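PDB 2HUN: 336aa long hypothetical dTDP-glucose 4,6-dehydratase from Pyrococcus horikoshii, which probably acts as a dTDP-glucose 4,6-dehydratase, binding NAD(+) in a Rossmann-fold domain of the extended short-chain dehydrogenase/reductase type. Local coordinates for residues V123-D128 / S174-T179; F139-R144 / I239-A244; P184-E189 / D309-N314. One frame throughout, in Å; residues are numbered along the deposited sequence.

Interaction 1: residues V123-D128 / S174-T179; sequences VHVSTD and SITRCT. With NAD (nicotinamide-adenine-dinucleotide), chain C.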
loop_
_atom_site.group_PDB
_atom_site.type_symbol
_atom_site.label_atom_id
_atom_site.label_comp_id
_atom_site.label_asym_id
_atom_site.label_seq_id
_atom_site.Cartn_x
_atom_site.Cartn_y
_atom_site.Cartn_z
ATOM N N VAL A 123 13.343 9.482 -5.607
ATOM C CA VAL A 123 12.269 10.227 -4.964
ATOM C C VAL A 123 10.949 9.762 -5.574
ATOM O O VAL A 123 10.727 9.908 -6.773
ATOM C CB VAL A 123 12.403 11.749 -5.172
ATOM C CG1 VAL A 123 11.138 12.446 -4.684
ATOM C CG2 VAL A 123 13.620 12.278 -4.411
ATOM N N HIS A 124 10.091 9.190 -4.736
ATOM C CA HIS A 124 8.776 8.686 -5.141
ATOM C C HIS A 124 7.744 9.763 -4.811
ATOM O O HIS A 124 7.563 10.116 -3.636
ATOM C CB HIS A 124 8.466 7.403 -4.356
ATOM C CG HIS A 124 7.145 6.779 -4.684
ATOM N ND1 HIS A 124 6.897 6.144 -5.880
ATOM C CD2 HIS A 124 6.017 6.650 -3.949
ATOM C CE1 HIS A 124 5.674 5.644 -5.867
ATOM N NE2 HIS A 124 5.119 5.937 -4.704
ATOM N N VAL A 125 7.080 10.286 -5.844
ATOM C CA VAL A 125 6.064 11.322 -5.668
ATOM C C VAL A 125 4.676 10.696 -5.445
ATOM O O VAL A 125 4.202 9.878 -6.242
ATOM C CB VAL A 125 6.017 12.276 -6.892
ATOM C CG1 VAL A 125 5.015 13.410 -6.637
ATOM C CG2 VAL A 125 7.398 12.864 -7.138
ATOM N N SER A 126 4.025 11.090 -4.355
ATOM C CA SER A 126 2.718 10.540 -4.028
ATOM C C SER A 126 1.711 11.644 -3.686
ATOM O O SER A 126 2.004 12.835 -3.853
ATOM C CB SER A 126 2.863 9.540 -2.871
ATOM O OG SER A 126 1.698 8.753 -2.703
ATOM N N THR A 127 0.545 11.248 -3.173
ATOM C CA THR A 127 -0.534 12.193 -2.883
ATOM C C THR A 127 -1.120 12.236 -1.474
ATOM O O THR A 127 -1.085 11.253 -0.730
ATOM C CB THR A 127 -1.709 11.945 -3.847
ATOM O OG1 THR A 127 -2.818 12.776 -3.488
ATOM C CG2 THR A 127 -2.136 10.502 -3.782
ATOM N N ASP A 128 -1.699 13.387 -1.138
ATOM C CA ASP A 128 -2.331 13.599 0.162
ATOM C C ASP A 128 -3.583 12.730 0.275
ATOM O O ASP A 128 -4.112 12.515 1.368
ATOM C CB ASP A 128 -2.692 15.087 0.338
ATOM C CG ASP A 128 -3.743 15.582 -0.674
ATOM O OD1 ASP A 128 -3.867 15.003 -1.775
ATOM O OD2 ASP A 128 -4.439 16.572 -0.365
ATOM N N SER A 174 13.329 8.314 -0.874
ATOM C CA SER A 174 12.392 9.048 -0.027
ATOM C C SER A 174 11.065 9.129 -0.779
ATOM O O SER A 174 11.019 8.918 -1.990
ATOM C CB SER A 174 12.885 10.465 0.268
ATOM O OG SER A 174 14.052 10.456 1.062
ATOM N N ILE A 175 9.995 9.431 -0.050
ATOM C CA ILE A 175 8.664 9.554 -0.626
ATOM C C ILE A 175 8.124 10.941 -0.295
ATOM O O ILE A 175 8.333 11.445 0.810
ATOM C CB ILE A 175 7.684 8.516 -0.018
ATOM C CG1 ILE A 175 8.105 7.093 -0.390
ATOM C CG2 ILE A 175 6.260 8.798 -0.488
ATOM C CD1 ILE A 175 7.341 6.023 0.382
ATOM N N THR A 176 7.448 11.564 -1.257
ATOM C CA THR A 176 6.838 12.865 -1.015
ATOM C C THR A 176 5.321 12.744 -1.201
ATOM O O THR A 176 4.845 11.943 -2.016
ATOM C CB THR A 176 7.372 13.948 -1.988
ATOM O OG1 THR A 176 7.140 13.541 -3.343
ATOM C CG2 THR A 176 8.866 14.159 -1.780
ATOM N N ARG A 177 4.570 13.524 -0.432
ATOM C CA ARG A 177 3.114 13.539 -0.530
ATOM C C ARG A 177 2.685 15.000 -0.470
ATOM O O ARG A 177 2.916 15.691 0.529
ATOM C CB ARG A 177 2.474 12.738 0.619
ATOM C CG ARG A 177 2.603 11.221 0.471
ATOM C CD ARG A 177 2.176 10.496 1.736
ATOM N NE ARG A 177 2.283 9.041 1.625
ATOM C CZ ARG A 177 2.314 8.229 2.681
ATOM N NH1 ARG A 177 2.250 8.743 3.904
ATOM N NH2 ARG A 177 2.402 6.914 2.519
ATOM N N CYS A 178 2.062 15.471 -1.544
ATOM C CA CYS A 178 1.643 16.862 -1.619
ATOM C C CYS A 178 0.148 17.038 -1.854
ATOM O O CYS A 178 -0.544 16.125 -2.309
ATOM C CB CYS A 178 2.393 17.559 -2.753
ATOM S SG CYS A 178 1.913 16.910 -4.369
ATOM N N THR A 179 -0.324 18.244 -1.567
ATOM C CA THR A 179 -1.724 18.589 -1.739
ATOM C C THR A 179 -1.971 18.984 -3.191
ATOM O O THR A 179 -1.193 18.635 -4.076
ATOM C CB THR A 179 -2.109 19.756 -0.809
ATOM O OG1 THR A 179 -1.334 20.909 -1.149
ATOM C CG2 THR A 179 -1.827 19.387 0.637
HETATM P PA NAD C . -0.538 14.265 -15.132
HETATM O O1A NAD C . -1.715 13.409 -15.341
HETATM O O2A NAD C . -0.550 15.668 -15.634
HETATM O O5B NAD C . 0.710 13.529 -15.819
HETATM C C5B NAD C . 1.094 12.177 -15.525
HETATM C C4B NAD C . 2.232 11.892 -16.513
HETATM O O4B NAD C . 2.761 10.569 -16.298
HETATM C C3B NAD C . 1.727 11.941 -17.984
HETATM O O3B NAD C . 2.639 12.694 -18.800
HETATM C C2B NAD C . 1.592 10.452 -18.354
HETATM O O2B NAD C . 1.699 10.129 -19.740
HETATM C C1B NAD C . 2.689 9.812 -17.502
HETATM N N9A NAD C . 2.439 8.394 -17.160
HETATM C C8A NAD C . 1.355 7.853 -16.575
HETATM N N7A NAD C . 1.533 6.540 -16.444
HETATM C C5A NAD C . 2.726 6.225 -16.941
HETATM C C6A NAD C . 3.465 5.019 -17.089
HETATM N N6A NAD C . 3.012 3.835 -16.701
HETATM N N1A NAD C . 4.743 5.115 -17.691
HETATM C C2A NAD C . 5.238 6.357 -18.117
HETATM N N3A NAD C . 4.540 7.492 -17.978
HETATM C C4A NAD C . 3.313 7.417 -17.400
HETATM O O3 NAD C . -0.446 14.403 -13.551
HETATM P PN NAD C . 0.467 15.180 -12.518
HETATM O O1N NAD C . -0.533 16.012 -11.788
HETATM O O2N NAD C . 1.542 15.943 -13.185
HETATM O O5D NAD C . 0.957 14.052 -11.469
HETATM C C5D NAD C . 2.328 13.770 -11.175
HETATM C C4D NAD C . 2.402 12.977 -9.845
HETATM O O4D NAD C . 2.074 13.821 -8.729
HETATM C C3D NAD C . 1.453 11.772 -9.823
HETATM O O3D NAD C . 2.162 10.642 -9.249
HETATM C C2D NAD C . 0.286 12.250 -8.914
HETATM O O2D NAD C . -0.305 11.131 -8.246
HETATM C C1D NAD C . 0.998 13.219 -7.985
HETATM N N1N NAD C . 0.147 14.290 -7.426
HETATM C C2N NAD C . -0.415 15.331 -8.239
HETATM C C3N NAD C . -1.203 16.321 -7.626
HETATM C C7N NAD C . -1.830 17.478 -8.437
HETATM O O7N NAD C . -2.363 18.412 -7.826
HETATM N N7N NAD C . -1.770 17.456 -9.763
HETATM C C4N NAD C . -1.438 16.282 -6.228
HETATM C C5N NAD C . -0.880 15.249 -5.446
HETATM C C6N NAD C . -0.085 14.249 -6.030
HETATM O O HOH W 1 4.645 15.007 -3.574
#

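Interaction 2: residues F139-R144 / I239-A244; sequences FTENDR and IYNISA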
loop_
_atom_site.group_PDB
_atom_site.type_symbol
_atom_site.label_atom_id
_atom_site.label_comp_id
_atom_site.label_asym_id
_atom_site.label_seq_id
_atom_site.Cartn_x
_atom_site.Cartn_y
_atom_site.Cartn_z
ATOM N N PHE A 139 -3.046 15.126 8.897
ATOM C CA PHE A 139 -2.321 13.862 8.951
ATOM C C PHE A 139 -0.806 14.040 8.914
ATOM O O PHE A 139 -0.278 14.862 8.153
ATOM C CB PHE A 139 -2.729 12.968 7.768
ATOM C CG PHE A 139 -4.131 12.422 7.860
ATOM C CD1 PHE A 139 -4.463 11.483 8.830
ATOM C CD2 PHE A 139 -5.113 12.825 6.956
ATOM C CE1 PHE A 139 -5.750 10.952 8.900
ATOM C CE2 PHE A 139 -6.407 12.298 7.019
ATOM C CZ PHE A 139 -6.725 11.361 7.990
ATOM N N THR A 140 -0.100 13.270 9.739
ATOM C CA THR A 140 1.351 13.333 9.734
ATOM C C THR A 140 1.791 12.070 9.007
ATOM O O THR A 140 0.980 11.173 8.761
ATOM C CB THR A 140 1.967 13.307 11.140
ATOM O OG1 THR A 140 1.949 11.967 11.633
ATOM C CG2 THR A 140 1.192 14.213 12.094
ATOM N N GLU A 141 3.069 12.006 8.664
ATOM C CA GLU A 141 3.612 10.850 7.961
ATOM C C GLU A 141 3.563 9.597 8.839
ATOM O O GLU A 141 3.821 8.494 8.361
ATOM C CB GLU A 141 5.060 11.130 7.517
ATOM C CG GLU A 141 5.220 12.344 6.602
ATOM C CD GLU A 141 5.294 13.672 7.351
ATOM O OE1 GLU A 141 5.077 13.703 8.576
ATOM O OE2 GLU A 141 5.566 14.700 6.703
ATOM N N ASN A 142 3.226 9.756 10.119
ATOM C CA ASN A 142 3.141 8.582 10.999
ATOM C C ASN A 142 1.723 8.025 11.145
ATOM O O ASN A 142 1.509 7.062 11.878
ATOM C CB ASN A 142 3.711 8.900 12.390
ATOM C CG ASN A 142 5.217 9.088 12.368
ATOM O OD1 ASN A 142 5.922 8.411 11.620
ATOM N ND2 ASN A 142 5.719 9.999 13.196
ATOM N N ASP A 143 0.758 8.616 10.445
ATOM C CA ASP A 143 -0.626 8.146 10.521
ATOM C C ASP A 143 -0.915 7.086 9.468
ATOM O O ASP A 143 -0.282 7.056 8.423
ATOM C CB ASP A 143 -1.597 9.314 10.337
ATOM C CG ASP A 143 -1.517 10.315 11.471
ATOM O OD1 ASP A 143 -1.356 9.877 12.620
ATOM O OD2 ASP A 143 -1.635 11.531 11.214
ATOM N N ARG A 144 -1.871 6.211 9.760
ATOM C CA ARG A 144 -2.260 5.150 8.845
ATOM C C ARG A 144 -2.826 5.769 7.582
ATOM O O ARG A 144 -3.192 6.941 7.561
ATOM C CB ARG A 144 -3.347 4.263 9.473
ATOM C CG ARG A 144 -4.786 4.843 9.372
ATOM C CD ARG A 144 -4.953 6.156 10.154
ATOM N NE ARG A 144 -6.300 6.716 10.016
ATOM C CZ ARG A 144 -6.766 7.319 8.922
ATOM N NH1 ARG A 144 -5.997 7.459 7.848
ATOM N NH2 ARG A 144 -8.016 7.772 8.894
ATOM N N ILE A 239 9.303 9.622 4.662
ATOM C CA ILE A 239 8.215 10.193 3.887
ATOM C C ILE A 239 8.139 11.675 4.264
ATOM O O ILE A 239 8.319 12.042 5.436
ATOM C CB ILE A 239 6.864 9.513 4.209
ATOM C CG1 ILE A 239 6.934 8.022 3.863
ATOM C CG2 ILE A 239 5.737 10.185 3.416
ATOM C CD1 ILE A 239 5.629 7.281 4.097
ATOM N N TYR A 240 7.887 12.523 3.270
ATOM C CA TYR A 240 7.800 13.958 3.493
ATOM C C TYR A 240 6.496 14.551 2.951
ATOM O O TYR A 240 6.275 14.573 1.739
ATOM C CB TYR A 240 8.987 14.672 2.820
ATOM C CG TYR A 240 10.339 14.380 3.433
ATOM C CD1 TYR A 240 10.773 15.054 4.579
ATOM C CD2 TYR A 240 11.187 13.427 2.864
ATOM C CE1 TYR A 240 12.028 14.784 5.142
ATOM C CE2 TYR A 240 12.431 13.150 3.417
ATOM C CZ TYR A 240 12.848 13.830 4.550
ATOM O OH TYR A 240 14.086 13.560 5.072
ATOM N N ASN A 241 5.635 15.023 3.850
ATOM C CA ASN A 241 4.379 15.647 3.442
ATOM C C ASN A 241 4.758 17.032 2.939
ATOM O O ASN A 241 5.673 17.654 3.472
ATOM C CB ASN A 241 3.413 15.844 4.624
ATOM C CG ASN A 241 2.636 14.593 4.989
ATOM O OD1 ASN A 241 2.503 13.650 4.198
ATOM N ND2 ASN A 241 2.085 14.595 6.196
ATOM N N ILE A 242 4.039 17.521 1.936
ATOM C CA ILE A 242 4.295 18.850 1.382
ATOM C C ILE A 242 2.955 19.566 1.242
ATOM O O ILE A 242 2.093 19.134 0.473
ATOM C CB ILE A 242 4.957 18.770 -0.014
ATOM C CG1 ILE A 242 6.236 17.924 0.055
ATOM C CG2 ILE A 242 5.283 20.172 -0.507
ATOM C CD1 ILE A 242 6.876 17.653 -1.307
ATOM N N SER A 243 2.792 20.654 1.993
ATOM C CA SER A 243 1.566 21.438 1.981
ATOM C C SER A 243 1.857 22.902 2.282
ATOM O O SER A 243 2.781 23.231 3.030
ATOM C CB SER A 243 0.566 20.891 3.010
ATOM O OG SER A 243 1.078 20.997 4.329
ATOM N N ALA A 244 1.053 23.782 1.701
ATOM C CA ALA A 244 1.242 25.210 1.880
ATOM C C ALA A 244 0.481 25.806 3.055
ATOM O O ALA A 244 0.769 26.923 3.475
ATOM C CB ALA A 244 0.861 25.934 0.599
HETATM O O HOH W 2 6.484 17.338 6.165
#

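Interaction 3: residues P184-E189 / D309-N314; sequences PYQFPE and DWYLKN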
loop_
_atom_site.group_PDB
_atom_site.type_symbol
_atom_site.label_atom_id
_atom_site.label_comp_id
_atom_site.label_asym_id
_atom_site.label_seq_id
_atom_site.Cartn_x
_atom_site.Cartn_y
_atom_site.Cartn_z
ATOM N N PRO A 184 1.273 26.985 -14.057
ATOM C CA PRO A 184 1.462 26.762 -15.496
ATOM C C PRO A 184 1.335 25.306 -15.929
ATOM O O PRO A 184 1.701 24.387 -15.193
ATOM C CB PRO A 184 2.868 27.305 -15.747
ATOM C CG PRO A 184 3.001 28.392 -14.700
ATOM C CD PRO A 184 2.409 27.732 -13.485
ATOM N N TYR A 185 0.799 25.104 -17.127
ATOM C CA TYR A 185 0.656 23.772 -17.701
ATOM C C TYR A 185 -0.375 22.819 -17.095
ATOM O O TYR A 185 -0.339 21.619 -17.369
ATOM C CB TYR A 185 2.022 23.087 -17.728
ATOM C CG TYR A 185 3.065 23.862 -18.505
ATOM C CD1 TYR A 185 3.044 23.894 -19.903
ATOM C CD2 TYR A 185 4.064 24.582 -17.844
ATOM C CE1 TYR A 185 3.996 24.622 -20.625
ATOM C CE2 TYR A 185 5.017 25.314 -18.553
ATOM C CZ TYR A 185 4.978 25.328 -19.943
ATOM O OH TYR A 185 5.935 26.034 -20.640
ATOM N N GLN A 186 -1.286 23.328 -16.270
ATOM C CA GLN A 186 -2.330 22.468 -15.711
ATOM C C GLN A 186 -3.474 22.440 -16.729
ATOM O O GLN A 186 -3.848 23.487 -17.259
ATOM C CB GLN A 186 -2.841 23.024 -14.382
ATOM C CG GLN A 186 -3.923 22.165 -13.732
ATOM C CD GLN A 186 -4.222 22.583 -12.295
ATOM O OE1 GLN A 186 -4.462 23.755 -12.017
ATOM N NE2 GLN A 186 -4.211 21.615 -11.379
ATOM N N PHE A 187 -4.031 21.261 -17.008
ATOM C CA PHE A 187 -5.124 21.166 -17.980
ATOM C C PHE A 187 -6.319 22.050 -17.600
ATOM O O PHE A 187 -6.691 22.137 -16.431
ATOM C CB PHE A 187 -5.542 19.707 -18.165
ATOM C CG PHE A 187 -4.764 18.999 -19.242
ATOM C CD1 PHE A 187 -3.386 19.163 -19.343
ATOM C CD2 PHE A 187 -5.407 18.173 -20.157
ATOM C CE1 PHE A 187 -2.656 18.512 -20.344
ATOM C CE2 PHE A 187 -4.690 17.516 -21.162
ATOM C CZ PHE A 187 -3.312 17.686 -21.255
ATOM N N PRO A 188 -6.930 22.712 -18.600
ATOM C CA PRO A 188 -8.073 23.634 -18.533
ATOM C C PRO A 188 -9.317 23.292 -17.719
ATOM O O PRO A 188 -9.991 24.205 -17.235
ATOM C CB PRO A 188 -8.398 23.878 -20.005
ATOM C CG PRO A 188 -7.999 22.603 -20.649
ATOM C CD PRO A 188 -6.663 22.347 -20.004
ATOM N N GLU A 189 -9.639 22.016 -17.552
ATOM C CA GLU A 189 -10.830 21.698 -16.776
ATOM C C GLU A 189 -10.621 21.683 -15.265
ATOM O O GLU A 189 -11.581 21.540 -14.515
ATOM C CB GLU A 189 -11.447 20.372 -17.226
ATOM C CG GLU A 189 -10.608 19.141 -16.946
ATOM C CD GLU A 189 -9.510 18.945 -17.964
ATOM O OE1 GLU A 189 -9.692 19.361 -19.127
ATOM O OE2 GLU A 189 -8.473 18.356 -17.604
ATOM N N ASP A 309 -1.502 35.348 -15.001
ATOM C CA ASP A 309 -0.646 35.893 -16.048
ATOM C C ASP A 309 -0.245 34.834 -17.073
ATOM O O ASP A 309 -0.290 35.085 -18.275
ATOM C CB ASP A 309 0.625 36.502 -15.448
ATOM C CG ASP A 309 0.338 37.684 -14.542
ATOM O OD1 ASP A 309 -0.847 38.041 -14.376
ATOM O OD2 ASP A 309 1.302 38.256 -13.995
ATOM N N TRP A 310 0.146 33.653 -16.601
ATOM C CA TRP A 310 0.567 32.585 -17.504
ATOM C C TRP A 310 -0.524 32.152 -18.480
ATOM O O TRP A 310 -0.270 32.022 -19.677
ATOM C CB TRP A 310 1.035 31.354 -16.721
ATOM C CG TRP A 310 1.733 30.350 -17.594
ATOM C CD1 TRP A 310 3.060 30.328 -17.911
ATOM C CD2 TRP A 310 1.132 29.265 -18.317
ATOM N NE1 TRP A 310 3.323 29.300 -18.788
ATOM C CE2 TRP A 310 2.156 28.634 -19.055
ATOM C CE3 TRP A 310 -0.174 28.767 -18.415
ATOM C CZ2 TRP A 310 1.919 27.528 -19.881
ATOM C CZ3 TRP A 310 -0.414 27.668 -19.236
ATOM C CH2 TRP A 310 0.631 27.061 -19.960
ATOM N N TYR A 311 -1.730 31.915 -17.971
ATOM C CA TYR A 311 -2.830 31.475 -18.819
ATOM C C TYR A 311 -3.308 32.528 -19.804
ATOM O O TYR A 311 -3.757 32.196 -20.905
ATOM C CB TYR A 311 -4.012 30.989 -17.971
ATOM C CG TYR A 311 -3.826 29.568 -17.497
ATOM C CD1 TYR A 311 -3.081 29.290 -16.354
ATOM C CD2 TYR A 311 -4.309 28.496 -18.248
ATOM C CE1 TYR A 311 -2.814 27.978 -15.973
ATOM C CE2 TYR A 311 -4.044 27.181 -17.879
ATOM C CZ TYR A 311 -3.292 26.931 -16.740
ATOM O OH TYR A 311 -2.985 25.640 -16.389
ATOM N N LEU A 312 -3.214 33.795 -19.422
ATOM C CA LEU A 312 -3.648 34.847 -20.321
ATOM C C LEU A 312 -2.644 35.007 -21.473
ATOM O O LEU A 312 -3.044 35.246 -22.613
ATOM C CB LEU A 312 -3.839 36.156 -19.542
ATOM C CG LEU A 312 -4.989 36.082 -18.531
ATOM C CD1 LEU A 312 -5.153 37.410 -17.810
ATOM C CD2 LEU A 312 -6.276 35.709 -19.259
ATOM N N LYS A 313 -1.351 34.815 -21.185
ATOM C CA LYS A 313 -0.289 34.933 -22.192
ATOM C C LYS A 313 0.017 33.643 -22.948
ATOM O O LYS A 313 0.837 33.633 -23.865
ATOM C CB LYS A 313 1.017 35.413 -21.542
ATOM C CG LYS A 313 2.249 35.292 -22.450
ATOM C CD LYS A 313 3.531 35.063 -21.659
ATOM C CE LYS A 313 4.688 34.722 -22.594
ATOM N NZ LYS A 313 4.241 34.015 -23.839
ATOM N N ASN A 314 -0.621 32.547 -22.573
ATOM C CA ASN A 314 -0.324 31.300 -23.252
ATOM C C ASN A 314 -1.571 30.631 -23.778
ATOM O O ASN A 314 -1.745 29.417 -23.657
ATOM C CB ASN A 314 0.438 30.373 -22.303
ATOM C CG ASN A 314 1.892 30.778 -22.149
ATOM O OD1 ASN A 314 2.712 30.519 -23.031
ATOM N ND2 ASN A 314 2.218 31.436 -21.034
HETATM O O HOH W 3 6.224 28.563 -19.746
#

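Interaction 1: residues V123-D128 / S174-T179
Thr176, Ser126 and His124 carry this pairing of two parallel strands, whose short segments have axes 4.5 Å apart at closest approach. The His124 carbonyl takes a nearly straight bond from Thr176 N (2.8 Å, 165° at the hydrogen), and Ser126 N then reaches Thr176 O at 2.6 Å in a more bent bond. On one face Thr176 places OG1 between its own backbone N and carbonyl carbon (chi1 57°), which lays the hydroxyl against Val125 CA at 3.4 Å. Water 1, 2.9 Å from Thr176 OG1, links it weakly to Ser126 O. Beside it, Val125, Thr127 and Cys178 line the nicotinamide end of the cofactor in the Rossmann sheet, Cys178 SG standing 3.4 Å from NAD C5N. The other face packs against helix 150-168. There the His124 imidazole meets Ile175 CG2 at its edge, the two side chains running side by side, while NE2 bonds to Ser158. Ser126 CB lies 3.7 Å from Arg177 CG; its hydroxyl and the Arg177 guanidinium share Asp159 of that helix, the arginine by a salt bridge. Farther along, Asp128 N meets Cys178 O from above the carbonyl plane, 43° out of it, in a long bond of 3.2 Å.

Interaction 2: residues F139-R144 / I239-A244
Glu141 and Ile239 mark where loop 139-144 comes up to strand 239-242, their CA atoms 6.2 Å apart. The loop has no regular secondary structure of its own but folds as a type I turn from Thr140 to Asp143. Thr140 OG1 accepts from Asn142 N in an ST turn, and Asp143 OD2, met from above the carboxylate plane, accepts a hydrogen bond from Thr140 N at 2.7 Å. From this turn the Glu141 side chain sets out toward the strand. Its CG passes 3.3 Å from Ile239 O and then, bent at the second torsion (chi2 83°), the chain lays its carboxylate over the Asn241 amide. The two side chains come from opposite directions and their flat ends stack, planes 21° apart. Strand 239-242 runs parallel to strand 172-182 in the Rossmann sheet, and the loop, which in the chain follows strand 121-127 and precedes helix 150-168, packs against it on the side of Ile239 and Asn241. Glu141 OE2 accepts a bond from Asn241 N on its anti lone pair (2.9 Å, 159° at the hydrogen). Water 2 donates both to Glu141 OE2 and to Asn241 O, each at 2.8 Å, so two donors grip the same carboxylate oxygen. Cutting Glu141 back to an alanine would probably leave Asn241 N and water 2 without this acceptor and open a gap over the Asn241 amide. Asn241 is itself fixed from outside: OD1 bonds to the Tyr131 hydroxyl and ND2 to the carbonyl oxygen of Asp284, while Phe139 O, though 3.1 Å from Asn241 ND2, lies at too poor an angle to bond it. Lys287 also packs on Glu141 and donates to Ile239 O. Asn142 and Arg144 make backbone hydrogen bonds to the second subunit.

Interaction 3: residues P184-E189 / D309-N314
Pro184 and the Tyr185 backbone N lie over one face of the Trp310 indole, and the Tyr185 ring takes its edge; this is the dense part of the contact. Pro184 CB sits 3.5 Å from the centroid of the five-membered ring of Trp310, almost exactly on its normal, a textbook CH-pi contact. Tyr185 N lies 3.4 Å from Trp310 CH2 in the six-membered ring. The Tyr185 ring receives the indole edge in a T-shaped stack: Trp310 CZ2 stands over its centre, and the planes meet at 55°. With its CG anti to the backbone N (chi1 -168°), Trp310 throws the indole off helix 300-313 toward loop 184-189. Its opposite face is covered by Asn314 ND2, held there by a 2.9 Å bond to Trp310 O. Trp317 adds edge-to-face contacts to both Tyr185 and Trp310. Tyr311 OH donates to Gln186 O, which lies at the edge of the phenol ring in a very short bond of 2.5 Å. The looser side is where Trp310 and Pro184 remain partly exposed and water 3 bridges Trp310 NE1, 3.1 Å away, and Tyr185 OH. The loop connects a C-terminal helix to the cofactor region, since Gln186 packs on Phe14, a residue of the NAD site, and its side chain comes within about 5 Å of the bound NAD. Aromatic and CH-pi packing gives the contact its bulk, whereas the Tyr311 hydroxyl, set among backbone atoms of the loop and weakly bonded to Gly183 O as well, adds a polar anchor whose very short length should be read with caution.

Interactions 1 and 2 belong to one sheet: strands 172-182 and 239-242 are neighbours in it, with probable backbone bonds from Tyr240 N to Ile175 O and from Ile242 N to Arg177 O, and the contact centres are 9 Å apart. Interaction 1 is the deepest, wholly buried and built of regular backbone bonds beside NAD; interaction 2, also buried but nearer the subunit interface, hangs on a single carboxylate. Interaction 3 stands apart, about 24 Å from interaction 1 and 29 Å from interaction 2 between centres. It joins a loop to a helix chiefly through aromatic rings, with Trp310 and Pro184 only partly exposed, and lies on the opposite side of the chain's centre from interaction 2, with Gln186 near the cofactor.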